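Calcium-binding EF hand family protein (Arabidopsis thaliana, PDB 6YIG) binds calcium through an EF hand in this N-terminal EH domain and probably works as a protein adaptor in plant endocytosis. Local coordinates at residues D11-Y16 against I100-I105; A15-A20 against L62-F67; V34-G39 against N69-V74. All blocks are in the same frame, centred on the assembly; numbering follows the deposited sequence.

Contact 1 of 3, residues D11-Y16 against I100-I105; sequences DQFEAY and IPPPKI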
loop_
_atom_site.group_PDB
_atom_site.type_symbol
_atom_site.label_atom_id
_atom_site.label_comp_id
_atom_site.label_asym_id
_atom_site.label_seq_id
_atom_site.Cartn_x
_atom_site.Cartn_y
_atom_site.Cartn_z
ATOM N N ASP A 11 -14.483 4.544 -4.178
ATOM C CA ASP A 11 -13.190 4.721 -3.517
ATOM C C ASP A 11 -12.443 3.395 -3.556
ATOM O O ASP A 11 -12.709 2.471 -2.779
ATOM C CB ASP A 11 -13.413 5.222 -2.095
ATOM C CG ASP A 11 -12.127 5.575 -1.385
ATOM O OD1 ASP A 11 -11.062 5.059 -1.761
ATOM O OD2 ASP A 11 -12.201 6.383 -0.431
ATOM N N GLN A 12 -11.465 3.310 -4.461
ATOM C CA GLN A 12 -10.739 2.066 -4.666
ATOM C C GLN A 12 -9.751 1.798 -3.544
ATOM O O GLN A 12 -9.482 0.635 -3.238
ATOM C CB GLN A 12 -10.014 2.107 -6.009
ATOM C CG GLN A 12 -9.315 0.819 -6.377
ATOM C CD GLN A 12 -10.246 -0.382 -6.410
ATOM O OE1 GLN A 12 -10.159 -1.283 -5.570
ATOM N NE2 GLN A 12 -11.158 -0.390 -7.371
ATOM N N PHE A 13 -9.185 2.845 -2.933
ATOM C CA PHE A 13 -8.329 2.628 -1.772
ATOM C C PHE A 13 -9.125 1.957 -0.664
ATOM O O PHE A 13 -8.691 0.958 -0.078
ATOM C CB PHE A 13 -7.723 3.948 -1.274
ATOM C CG PHE A 13 -6.657 4.510 -2.170
ATOM C CD1 PHE A 13 -5.335 4.133 -2.029
ATOM C CD2 PHE A 13 -6.969 5.434 -3.149
ATOM C CE1 PHE A 13 -4.367 4.659 -2.827
ATOM C CE2 PHE A 13 -5.984 5.966 -3.955
ATOM C CZ PHE A 13 -4.683 5.560 -3.808
ATOM N N GLU A 14 -10.307 2.496 -0.367
ATOM C CA GLU A 14 -11.134 1.890 0.669
ATOM C C GLU A 14 -11.542 0.468 0.302
ATOM O O GLU A 14 -11.575 -0.423 1.163
ATOM C CB GLU A 14 -12.369 2.756 0.920
ATOM C CG GLU A 14 -13.284 2.153 1.985
ATOM C CD GLU A 14 -14.426 3.063 2.377
ATOM O OE1 GLU A 14 -14.860 3.886 1.540
ATOM O OE2 GLU A 14 -14.897 2.940 3.529
ATOM N N ALA A 15 -11.883 0.230 -0.971
ATOM C CA ALA A 15 -12.281 -1.107 -1.380
ATOM C C ALA A 15 -11.145 -2.095 -1.169
ATOM O O ALA A 15 -11.367 -3.216 -0.708
ATOM C CB ALA A 15 -12.716 -1.094 -2.843
ATOM N N TYR A 16 -9.917 -1.689 -1.490
ATOM C CA TYR A 16 -8.773 -2.562 -1.265
ATOM C C TYR A 16 -8.547 -2.800 0.226
ATOM O O TYR A 16 -8.200 -3.902 0.634
ATOM C CB TYR A 16 -7.516 -1.963 -1.896
ATOM C CG TYR A 16 -7.337 -2.161 -3.379
ATOM C CD1 TYR A 16 -7.775 -3.311 -4.024
ATOM C CD2 TYR A 16 -6.684 -1.216 -4.138
ATOM C CE1 TYR A 16 -7.567 -3.508 -5.392
ATOM C CE2 TYR A 16 -6.488 -1.384 -5.508
ATOM C CZ TYR A 16 -6.927 -2.541 -6.132
ATOM O OH TYR A 16 -6.753 -2.769 -7.484
ATOM N N ILE A 100 -1.314 10.046 -6.770
ATOM C CA ILE A 100 -0.912 8.675 -7.058
ATOM C C ILE A 100 -2.162 7.813 -7.142
ATOM O O ILE A 100 -2.918 7.724 -6.145
ATOM C CB ILE A 100 0.063 8.142 -6.005
ATOM C CG1 ILE A 100 1.294 9.038 -5.923
ATOM C CG2 ILE A 100 0.425 6.685 -6.332
ATOM C CD1 ILE A 100 2.238 8.654 -4.775
ATOM N N PRO A 101 -2.434 7.178 -8.282
ATOM C CA PRO A 101 -3.604 6.301 -8.405
ATOM C C PRO A 101 -3.495 5.080 -7.507
ATOM O O PRO A 101 -2.400 4.688 -7.082
ATOM C CB PRO A 101 -3.587 5.875 -9.881
ATOM C CG PRO A 101 -2.679 6.807 -10.570
ATOM C CD PRO A 101 -1.685 7.283 -9.554
ATOM N N PRO A 102 -4.615 4.425 -7.214
ATOM C CA PRO A 102 -4.542 3.122 -6.573
ATOM C C PRO A 102 -3.927 2.104 -7.519
ATOM O O PRO A 102 -4.035 2.234 -8.751
ATOM C CB PRO A 102 -6.013 2.795 -6.258
ATOM C CG PRO A 102 -6.781 3.575 -7.220
ATOM C CD PRO A 102 -5.990 4.816 -7.557
ATOM N N PRO A 103 -3.282 1.080 -6.989
ATOM C CA PRO A 103 -2.591 0.095 -7.825
ATOM C C PRO A 103 -3.555 -0.913 -8.440
ATOM O O PRO A 103 -4.768 -0.904 -8.188
ATOM C CB PRO A 103 -1.632 -0.564 -6.824
ATOM C CG PRO A 103 -2.413 -0.518 -5.516
ATOM C CD PRO A 103 -3.113 0.798 -5.545
ATOM N N LYS A 104 -2.993 -1.776 -9.289
ATOM C CA LYS A 104 -3.709 -2.913 -9.859
ATOM C C LYS A 104 -3.364 -4.150 -9.040
ATOM O O LYS A 104 -2.195 -4.531 -8.963
ATOM C CB LYS A 104 -3.328 -3.119 -11.328
ATOM C CG LYS A 104 -3.731 -1.960 -12.222
ATOM C CD LYS A 104 -5.257 -1.873 -12.355
ATOM C CE LYS A 104 -5.703 -0.817 -13.372
ATOM N NZ LYS A 104 -5.397 0.579 -12.935
ATOM N N ILE A 105 -4.369 -4.784 -8.450
ATOM C CA ILE A 105 -4.161 -5.940 -7.588
ATOM C C ILE A 105 -5.037 -7.075 -8.094
ATOM O O ILE A 105 -6.266 -6.936 -8.135
ATOM C CB ILE A 105 -4.482 -5.636 -6.114
ATOM C CG1 ILE A 105 -3.719 -4.413 -5.636
ATOM C CG2 ILE A 105 -4.145 -6.852 -5.253
ATOM C CD1 ILE A 105 -2.252 -4.657 -5.348
HETATM O O HOH W 1 -8.481 -5.433 -8.571
#
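Tyr16 and Phe13, one turn apart on helix 12-20, receive the proline-rich tail 100-105 on their aromatic rings, one by its hydroxyl as well as its face, the other by face and edge alone. The polar part of the contact gathers at the tyrosine. Its OH donates to Pro103 O at 2.8 Å, approaching 30° out of the carbonyl plane, and Ile105 N gives a weak bond to Tyr16 OH at 3.3 Å. The hydroxyl in this way spans Lys104, giving one bond before it and taking one after it. A water that donates to Ile105 O also reaches the hydroxyl, weakly.

Ring packing makes up the rest, with two CH-pi contacts. Pro102 CB sits over one face of the Phe13 ring, 4.0 Å from its centroid, and Ile105 CG1 covers a face of the Tyr16 ring. Tyr16 CE2 also packs on Pro103 CD, and Gln12 CB and CG lie against Pro102, CB being 3.8 Å from Pro102 CG. Two oxygens are further neighbours of the rings: Ile100 O lies at the edge of Phe13, 3.6 Å from its CZ, and Gln12, bent at chi2 (57°), brings its OE1 over the Tyr16 face opposite Ile105. In Tyr16, CG is anti to the carbonyl carbon (chi1 -81°), which sends the ring out toward the tail. Replacing Tyr16 by a phenylalanine would probably keep much of the ring packing but leave Pro103 O and Ile105 N without their shared partner.

Asp11 caps the helix from its N-terminal end, its OD1 accepting from Glu14 N. The tail runs across the start of helix 12-20 and also lies on helix 64-78, where Pro103 touches Val74 and Thr75, while Ile105 reaches Phe36 and Phe37 of helix 30-37.

Contact 2 of 3, residues A15-A20 against L62-F67; sequences AYFKRA and LDRQNF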
loop_
_atom_site.group_PDB
_atom_site.type_symbol
_atom_site.label_atom_id
_atom_site.label_comp_id
_atom_site.label_asym_id
_atom_site.label_seq_id
_atom_site.Cartn_x
_atom_site.Cartn_y
_atom_site.Cartn_z
ATOM N N ALA A 15 -11.883 0.230 -0.971
ATOM C CA ALA A 15 -12.281 -1.107 -1.380
ATOM C C ALA A 15 -11.145 -2.095 -1.169
ATOM O O ALA A 15 -11.367 -3.216 -0.708
ATOM C CB ALA A 15 -12.716 -1.094 -2.843
ATOM N N TYR A 16 -9.917 -1.689 -1.490
ATOM C CA TYR A 16 -8.773 -2.562 -1.265
ATOM C C TYR A 16 -8.547 -2.800 0.226
ATOM O O TYR A 16 -8.200 -3.902 0.634
ATOM C CB TYR A 16 -7.516 -1.963 -1.896
ATOM C CG TYR A 16 -7.337 -2.161 -3.379
ATOM C CD1 TYR A 16 -7.775 -3.311 -4.024
ATOM C CD2 TYR A 16 -6.684 -1.216 -4.138
ATOM C CE1 TYR A 16 -7.567 -3.508 -5.392
ATOM C CE2 TYR A 16 -6.488 -1.384 -5.508
ATOM C CZ TYR A 16 -6.927 -2.541 -6.132
ATOM O OH TYR A 16 -6.753 -2.769 -7.484
ATOM N N PHE A 17 -8.684 -1.757 1.051
ATOM C CA PHE A 17 -8.531 -1.905 2.498
ATOM C C PHE A 17 -9.522 -2.927 3.042
ATOM O O PHE A 17 -9.160 -3.801 3.837
ATOM C CB PHE A 17 -8.709 -0.510 3.136
ATOM C CG PHE A 17 -8.475 -0.429 4.629
ATOM C CD1 PHE A 17 -7.274 -0.795 5.193
ATOM C CD2 PHE A 17 -9.437 0.142 5.441
ATOM C CE1 PHE A 17 -7.054 -0.686 6.539
ATOM C CE2 PHE A 17 -9.227 0.265 6.800
ATOM C CZ PHE A 17 -8.020 -0.170 7.356
ATOM N N LYS A 18 -10.784 -2.832 2.613
ATOM C CA LYS A 18 -11.802 -3.777 3.065
ATOM C C LYS A 18 -11.504 -5.190 2.579
ATOM O O LYS A 18 -11.698 -6.154 3.325
ATOM C CB LYS A 18 -13.183 -3.316 2.586
ATOM C CG LYS A 18 -13.747 -2.105 3.324
ATOM C CD LYS A 18 -15.045 -1.617 2.667
ATOM N N ARG A 19 -10.977 -5.343 1.353
ATOM C CA ARG A 19 -10.637 -6.680 0.880
ATOM C C ARG A 19 -9.435 -7.254 1.635
ATOM O O ARG A 19 -9.373 -8.458 1.901
ATOM C CB ARG A 19 -10.336 -6.694 -0.620
ATOM C CG ARG A 19 -10.173 -8.141 -1.192
ATOM C CD ARG A 19 -11.503 -8.924 -1.234
ATOM N NE ARG A 19 -11.325 -10.350 -1.535
ATOM N N ALA A 20 -8.463 -6.408 1.963
ATOM C CA ALA A 20 -7.261 -6.890 2.627
ATOM C C ALA A 20 -7.508 -7.245 4.087
ATOM O O ALA A 20 -6.805 -8.095 4.640
ATOM C CB ALA A 20 -6.168 -5.823 2.533
ATOM N N LEU A 62 -0.845 -2.144 9.897
ATOM C CA LEU A 62 -1.063 -0.908 9.162
ATOM C C LEU A 62 -2.463 -0.384 9.444
ATOM O O LEU A 62 -3.441 -1.121 9.307
ATOM C CB LEU A 62 -0.920 -1.111 7.666
ATOM C CG LEU A 62 0.358 -1.804 7.186
ATOM C CD1 LEU A 62 0.289 -1.929 5.663
ATOM C CD2 LEU A 62 1.611 -1.089 7.644
ATOM N N ASP A 63 -2.563 0.889 9.823
ATOM C CA ASP A 63 -3.883 1.494 9.838
ATOM C C ASP A 63 -4.266 1.918 8.417
ATOM O O ASP A 63 -3.577 1.618 7.434
ATOM C CB ASP A 63 -3.938 2.643 10.849
ATOM C CG ASP A 63 -3.010 3.767 10.519
ATOM O OD1 ASP A 63 -2.526 3.854 9.390
ATOM O OD2 ASP A 63 -2.763 4.611 11.417
ATOM N N ARG A 64 -5.405 2.588 8.295
ATOM C CA ARG A 64 -5.899 2.952 6.970
ATOM C C ARG A 64 -4.899 3.830 6.235
ATOM O O ARG A 64 -4.585 3.600 5.063
ATOM C CB ARG A 64 -7.240 3.669 7.104
ATOM C CG ARG A 64 -7.878 4.028 5.790
ATOM C CD ARG A 64 -9.188 4.787 6.006
ATOM N NE ARG A 64 -10.158 3.985 6.745
ATOM C CZ ARG A 64 -11.061 3.189 6.183
ATOM N NH1 ARG A 64 -11.124 3.069 4.860
ATOM N NH2 ARG A 64 -11.913 2.512 6.948
ATOM N N GLN A 65 -4.436 4.887 6.899
ATOM C CA GLN A 65 -3.476 5.784 6.268
ATOM C C GLN A 65 -2.248 5.008 5.822
ATOM O O GLN A 65 -1.746 5.197 4.706
ATOM C CB GLN A 65 -3.095 6.895 7.247
ATOM C CG GLN A 65 -2.049 7.832 6.727
ATOM C CD GLN A 65 -1.416 8.655 7.835
ATOM O OE1 GLN A 65 -0.520 8.183 8.547
ATOM N NE2 GLN A 65 -1.884 9.888 7.992
ATOM N N ASN A 66 -1.722 4.153 6.711
ATOM C CA ASN A 66 -0.503 3.409 6.389
ATOM C C ASN A 66 -0.732 2.490 5.188
ATOM O O ASN A 66 0.158 2.290 4.341
ATOM C CB ASN A 66 -0.057 2.504 7.551
ATOM C CG ASN A 66 0.223 3.208 8.866
ATOM O OD1 ASN A 66 0.048 2.583 9.926
ATOM N ND2 ASN A 66 0.727 4.438 8.830
ATOM N N PHE A 67 -1.885 1.820 5.170
ATOM C CA PHE A 67 -2.186 0.900 4.089
ATOM C C PHE A 67 -2.407 1.648 2.788
ATOM O O PHE A 67 -1.931 1.212 1.732
ATOM C CB PHE A 67 -3.400 0.035 4.419
ATOM C CG PHE A 67 -3.693 -1.005 3.376
ATOM C CD1 PHE A 67 -2.844 -2.073 3.191
ATOM C CD2 PHE A 67 -4.797 -0.898 2.564
ATOM C CE1 PHE A 67 -3.115 -3.030 2.203
ATOM C CE2 PHE A 67 -5.067 -1.844 1.583
ATOM C CZ PHE A 67 -4.235 -2.912 1.422
#
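Phe17 meets Arg64 over a face and Phe67 at its edge, where the last turns of helix 12-20 approach the start of helix 64-78. Arg64 CA lies over one face of the phenylalanine ring, 4.1 Å from its centroid, in a CH-pi contact. The arginine then bends at chi3 (-61°) and lays a face of its guanidinium across the ring's rim, with NH1 3.4 Å from Phe17 CD2; the two planes stand 63° apart, so the groups do not stack. Phe67 CD2 comes to 3.6 Å from Phe17 CD1, the two rings meeting obliquely. Phe67 reaches on along the helix, its CZ 3.7 Å from Ala20 CB.

Outside this shell, Arg64 NH1 bonds to Tyr68 OH, which helps fix the guanidinium. Asp63 and Asn66 form a capping box at the start of helix 64-78, in which Asp63 N donates to Asn66 OD1; the return bond to Asp63 OD1 is less certain. Ile28 of strand 28-29 touches Phe17, Ala20 and Phe67.

Joining is by van der Waals and CH-pi packing, with no hydrogen bond across and the Arg64 guanidinium laid against the rim of the buried Phe17 ring, consistent with a hydrophobic EF-hand core close to the calcium loop.

Contact 3 of 3, residues V34-G39 against N69-V74; sequences VGFFQG and NSLRLV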
loop_
_atom_site.group_PDB
_atom_site.type_symbol
_atom_site.label_atom_id
_atom_site.label_comp_id
_atom_site.label_asym_id
_atom_site.label_seq_id
_atom_site.Cartn_x
_atom_site.Cartn_y
_atom_site.Cartn_z
ATOM N N VAL A 34 0.873 -9.785 3.314
ATOM C CA VAL A 34 1.528 -10.766 2.466
ATOM C C VAL A 34 0.516 -11.340 1.485
ATOM O O VAL A 34 0.772 -11.408 0.283
ATOM C CB VAL A 34 2.194 -11.873 3.300
ATOM C CG1 VAL A 34 2.559 -13.063 2.392
ATOM C CG2 VAL A 34 3.407 -11.345 4.050
ATOM N N GLY A 35 -0.676 -11.695 1.977
ATOM C CA GLY A 35 -1.638 -12.354 1.112
ATOM C C GLY A 35 -2.195 -11.415 0.068
ATOM O O GLY A 35 -2.361 -11.791 -1.095
ATOM N N PHE A 36 -2.492 -10.175 0.471
ATOM C CA PHE A 36 -3.083 -9.203 -0.437
ATOM C C PHE A 36 -2.115 -8.850 -1.557
ATOM O O PHE A 36 -2.482 -8.847 -2.738
ATOM C CB PHE A 36 -3.493 -7.957 0.341
ATOM C CG PHE A 36 -4.109 -6.887 -0.516
ATOM C CD1 PHE A 36 -5.405 -6.990 -0.947
ATOM C CD2 PHE A 36 -3.370 -5.798 -0.900
ATOM C CE1 PHE A 36 -5.966 -5.991 -1.747
ATOM C CE2 PHE A 36 -3.912 -4.830 -1.706
ATOM C CZ PHE A 36 -5.209 -4.920 -2.105
ATOM N N PHE A 37 -0.863 -8.590 -1.220
ATOM C CA PHE A 37 0.088 -8.131 -2.231
ATOM C C PHE A 37 0.660 -9.245 -3.068
ATOM O O PHE A 37 1.415 -8.961 -4.007
ATOM C CB PHE A 37 1.179 -7.303 -1.548
ATOM C CG PHE A 37 0.674 -5.939 -1.092
ATOM C CD1 PHE A 37 0.044 -5.098 -1.986
ATOM C CD2 PHE A 37 0.818 -5.526 0.210
ATOM C CE1 PHE A 37 -0.458 -3.852 -1.579
ATOM C CE2 PHE A 37 0.348 -4.278 0.621
ATOM C CZ PHE A 37 -0.294 -3.454 -0.273
ATOM N N GLN A 38 0.294 -10.498 -2.807
ATOM C CA GLN A 38 0.598 -11.543 -3.778
ATOM C C GLN A 38 -0.082 -11.261 -5.108
ATOM O O GLN A 38 0.345 -11.799 -6.131
ATOM C CB GLN A 38 0.202 -12.896 -3.214
ATOM C CG GLN A 38 1.213 -13.412 -2.207
ATOM C CD GLN A 38 1.037 -14.875 -1.905
ATOM O OE1 GLN A 38 0.172 -15.258 -1.114
ATOM N NE2 GLN A 38 1.862 -15.717 -2.541
ATOM N N GLY A 39 -1.088 -10.399 -5.130
ATOM C CA GLY A 39 -1.700 -9.984 -6.375
ATOM C C GLY A 39 -1.094 -8.765 -7.039
ATOM O O GLY A 39 -1.629 -8.281 -8.047
ATOM N N ASN A 69 -0.986 4.372 2.016
ATOM C CA ASN A 69 0.359 4.721 1.584
ATOM C C ASN A 69 1.086 3.521 0.986
ATOM O O ASN A 69 1.811 3.658 -0.007
ATOM C CB ASN A 69 1.174 5.308 2.730
ATOM C CG ASN A 69 0.791 6.744 3.047
ATOM O OD1 ASN A 69 0.292 7.474 2.198
ATOM N ND2 ASN A 69 1.030 7.152 4.269
ATOM N N SER A 70 0.892 2.325 1.548
ATOM C CA SER A 70 1.519 1.155 0.923
ATOM C C SER A 70 0.944 0.909 -0.465
ATOM O O SER A 70 1.662 0.455 -1.357
ATOM C CB SER A 70 1.371 -0.093 1.795
ATOM O OG SER A 70 0.083 -0.697 1.710
ATOM N N LEU A 71 -0.341 1.188 -0.662
ATOM C CA LEU A 71 -0.951 1.067 -1.989
ATOM C C LEU A 71 -0.338 2.067 -2.965
ATOM O O LEU A 71 -0.078 1.739 -4.135
ATOM C CB LEU A 71 -2.465 1.286 -1.880
ATOM C CG LEU A 71 -3.257 0.148 -1.215
ATOM C CD1 LEU A 71 -4.700 0.640 -0.961
ATOM C CD2 LEU A 71 -3.225 -1.144 -1.999
ATOM N N ARG A 72 -0.099 3.303 -2.502
ATOM C CA ARG A 72 0.522 4.311 -3.350
ATOM C C ARG A 72 1.926 3.897 -3.751
ATOM O O ARG A 72 2.323 4.064 -4.905
ATOM C CB ARG A 72 0.554 5.669 -2.642
ATOM C CG ARG A 72 -0.803 6.268 -2.411
ATOM C CD ARG A 72 -0.747 7.607 -1.667
ATOM N NE ARG A 72 -2.110 8.128 -1.532
ATOM C CZ ARG A 72 -2.851 8.042 -0.428
ATOM N NH1 ARG A 72 -2.371 7.530 0.691
ATOM N NH2 ARG A 72 -4.090 8.486 -0.447
ATOM N N LEU A 73 2.701 3.382 -2.805
ATOM C CA LEU A 73 4.043 2.923 -3.141
ATOM C C LEU A 73 3.986 1.759 -4.113
ATOM O O LEU A 73 4.858 1.645 -4.990
ATOM C CB LEU A 73 4.780 2.554 -1.872
ATOM C CG LEU A 73 5.135 3.726 -0.972
ATOM C CD1 LEU A 73 5.675 3.233 0.366
ATOM C CD2 LEU A 73 6.116 4.676 -1.643
ATOM N N VAL A 74 3.004 0.863 -3.958
ATOM C CA VAL A 74 2.825 -0.223 -4.920
ATOM C C VAL A 74 2.551 0.323 -6.318
ATOM O O VAL A 74 3.124 -0.152 -7.305
ATOM C CB VAL A 74 1.736 -1.206 -4.458
ATOM C CG1 VAL A 74 1.310 -2.121 -5.595
ATOM C CG2 VAL A 74 2.224 -1.995 -3.261
#
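Phe37 pushes its ring toward helix 64-78 and meets a hollow walled chiefly by Leu71 and Val74, with Ser70 beside them on the same side of that helix. The far end of the ring does most of the touching. Its CE1 packs 3.7 Å from Val74 CG2 and 3.9 Å from Leu71 CD2. The leucine methyl approaches near the ring plane, at the edge, whereas the valine methyl arrives obliquely. The ring enters rim first and lies flat on neither.

The first torsions explain the fit. In Phe37, CG is anti to the carbonyl carbon (chi1 -72°), and in Phe36 it is anti to the backbone N (chi1 180°), which lets two consecutive residues project their rings to the same partner helix. Phe36 CD2 rides over a face of the Phe37 ring, 3.5 Å above its plane, with the edge of Phe36 turned to Phe37, so the two rings together make one raised surface. Leu71 CD2 is the bump set against it: it meets the edge of both rings, with Phe36 CE2 at 3.8 Å.

In the conformer given, Ser70 OG lies near Phe37 CZ and bonds to Phe67 O, one turn earlier in the same helix.

All five touching residues are buried, and no hydrogen bond crosses between the segments. Around them, Leu47 of helix 44-54 packs on Phe37, and Ile50 and Ser54 of that helix touch Ser70. Tyr16 of helix 12-20 touches Leu71, and Pro103 of the C-terminal tail lies on both Leu71 and Val74. This places helix 30-37, from the calcium-binding hand, against helix 64-78 near the centre of the domain.

The three contacts lie 9 to 10 Å apart, centre to centre, and contact 2 shares a helix with each of the others. Contacts 1 and 2 both start from helix 12-20 and have Ala15 and Tyr16 in common; contacts 2 and 3 both use helix 64-78, at successive points along it. In sequence, contact 3 is nested inside the long loop closed by contact 1, whereas contacts 2 and 3 interleave. Phe36 joins them in space, its ring touching Tyr16, Ala20 and Phe67. Together they tie the calcium-binding helix pair to the second helix pair, with the tail fastened over both, giving the EH domain one continuous core beside its metal loops.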